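Local coordinates for protein possible translation initiation inhibitor (Rhodopseudomonas palustris, PDB 3LME) that is of unknown function but belongs to the endoribonuclease L-PSP family of the YjgF-like clan and assembles from three chains, at residues 88-91 against 92-96. The protein carries 1 engineered substitution. Residues are numbered along the deposited sequence; the frame is centred on the assembly and turned at random.
Sequences PVVN and KVQKD
Val90 and Gln94, one helical turn apart, run side by side and point the same way, with Val90 CG1 3.9 Å from Gln94 OE1. CG of Gln94 stands anti to its own carbonyl carbon (chi1 -80°), and the chain runs on extended beyond CG, alongside the valine, its CG lying 3.5 Å from Val90 O. The same oxygen accepts the backbone hydrogen bond from Gln94 N, 2.9 Å away. Gln94 is buried, and Arg106 NH2 hydrogen-bonds both its OE1 and Asn91 OD1, so a single guanidinium nitrogen bridges two side chains three residues apart; Thr18 of a second subunit adds a weak bond to OE1. All this lies on helix 83-98, the connection between strands 73-80 and 106-110 in a beta-alpha-beta unit of the YjgF-like fold. Another side of the helix is apolar: Val89 CG1 and Val93 CG2 meet loosely at 4.5 Å, and both valines rest on Ile52 of helix 48-64. Val93 CG2 lies 3.6 Å from Val89 O, which accepts the hydrogen bond from Val93 N. Within the later turn, the bent chain of Lys92 brings NZ to the syn side of Asp96 OD2, 2.9 Å away and 26° out of the carboxylate plane, while Glu49 gives the ammonium a second salt bridge.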
loop_
_atom_site.group_PDB
_atom_site.type_symbol
_atom_site.label_atom_id
_atom_site.label_comp_id
_atom_site.label_asym_id
_atom_site.label_seq_id
_atom_site.Cartn_x
_atom_site.Cartn_y
_atom_site.Cartn_z
ATOM N N PRO A 88 -17.074 -10.121 -5.446
ATOM C CA PRO A 88 -17.334 -11.529 -5.790
ATOM C C PRO A 88 -16.584 -12.018 -7.052
ATOM O O PRO A 88 -16.286 -13.222 -7.184
ATOM C CB PRO A 88 -18.855 -11.579 -6.026
ATOM C CG PRO A 88 -19.319 -10.156 -6.009
ATOM C CD PRO A 88 -18.321 -9.360 -5.262
ATOM N N VAL A 89 -16.292 -11.099 -7.965
ATOM C CA VAL A 89 -15.595 -11.468 -9.170
ATOM C C VAL A 89 -14.140 -11.757 -8.799
ATOM O O VAL A 89 -13.610 -12.824 -9.142
ATOM C CB VAL A 89 -15.714 -10.382 -10.269
ATOM C CG1 VAL A 89 -15.041 -10.851 -11.547
ATOM C CG2 VAL A 89 -17.207 -10.001 -10.533
ATOM N N VAL A 90 -13.512 -10.836 -8.070
ATOM C CA VAL A 90 -12.161 -11.041 -7.540
ATOM C C VAL A 90 -12.071 -12.371 -6.765
ATOM O O VAL A 90 -11.121 -13.145 -6.905
ATOM C CB VAL A 90 -11.738 -9.837 -6.646
ATOM C CG1 VAL A 90 -10.407 -10.081 -5.979
ATOM C CG2 VAL A 90 -11.679 -8.568 -7.448
ATOM N N ASN A 91 -13.079 -12.648 -5.954
ATOM C CA ASN A 91 -13.145 -13.931 -5.289
ATOM C C ASN A 91 -13.093 -15.077 -6.301
ATOM O O ASN A 91 -12.194 -15.934 -6.237
ATOM C CB ASN A 91 -14.373 -14.015 -4.386
ATOM C CG ASN A 91 -14.274 -13.088 -3.191
ATOM O OD1 ASN A 91 -13.201 -12.579 -2.834
ATOM N ND2 ASN A 91 -15.401 -12.856 -2.563
ATOM N N LYS A 92 -14.015 -15.057 -7.261
ATOM C CA LYS A 92 -14.111 -16.101 -8.255
ATOM C C LYS A 92 -12.771 -16.263 -9.021
ATOM O O LYS A 92 -12.268 -17.380 -9.216
ATOM C CB LYS A 92 -15.286 -15.770 -9.173
ATOM C CG LYS A 92 -15.295 -16.420 -10.502
ATOM C CD LYS A 92 -16.226 -17.632 -10.552
ATOM C CE LYS A 92 -15.632 -18.732 -11.489
ATOM N NZ LYS A 92 -14.637 -18.241 -12.540
ATOM N N VAL A 93 -12.168 -15.153 -9.426
ATOM C CA VAL A 93 -10.924 -15.253 -10.170
ATOM C C VAL A 93 -9.791 -15.827 -9.330
ATOM O O VAL A 93 -8.961 -16.600 -9.835
ATOM C CB VAL A 93 -10.533 -13.931 -10.797
ATOM C CG1 VAL A 93 -9.113 -14.009 -11.320
ATOM C CG2 VAL A 93 -11.532 -13.581 -11.949
ATOM N N GLN A 94 -9.766 -15.459 -8.046
ATOM C CA GLN A 94 -8.767 -15.999 -7.150
ATOM C C GLN A 94 -8.998 -17.497 -6.886
ATOM O O GLN A 94 -8.040 -18.243 -6.792
ATOM C CB GLN A 94 -8.669 -15.190 -5.864
ATOM C CG GLN A 94 -7.857 -13.929 -5.980
ATOM C CD GLN A 94 -7.506 -13.350 -4.626
ATOM O OE1 GLN A 94 -8.329 -12.709 -3.968
ATOM N NE2 GLN A 94 -6.276 -13.570 -4.197
ATOM N N LYS A 95 -10.249 -17.952 -6.792
ATOM C CA LYS A 95 -10.491 -19.406 -6.719
ATOM C C LYS A 95 -9.921 -20.115 -7.949
ATOM O O LYS A 95 -9.406 -21.230 -7.858
ATOM C CB LYS A 95 -11.973 -19.747 -6.568
ATOM C CG LYS A 95 -12.415 -19.901 -5.110
ATOM C CD LYS A 95 -13.913 -20.115 -5.009
ATOM C CE LYS A 95 -14.458 -19.564 -3.682
ATOM N NZ LYS A 95 -14.492 -20.588 -2.555
ATOM N N ASP A 96 -9.997 -19.453 -9.098
ATOM C CA ASP A 96 -9.524 -20.050 -10.327
ATOM C C ASP A 96 -8.007 -20.220 -10.317
ATOM O O ASP A 96 -7.471 -21.178 -10.880
ATOM C CB ASP A 96 -9.907 -19.182 -11.520
ATOM C CG ASP A 96 -11.355 -19.369 -11.977
ATOM O OD1 ASP A 96 -12.061 -20.345 -11.547
ATOM O OD2 ASP A 96 -11.763 -18.496 -12.802
#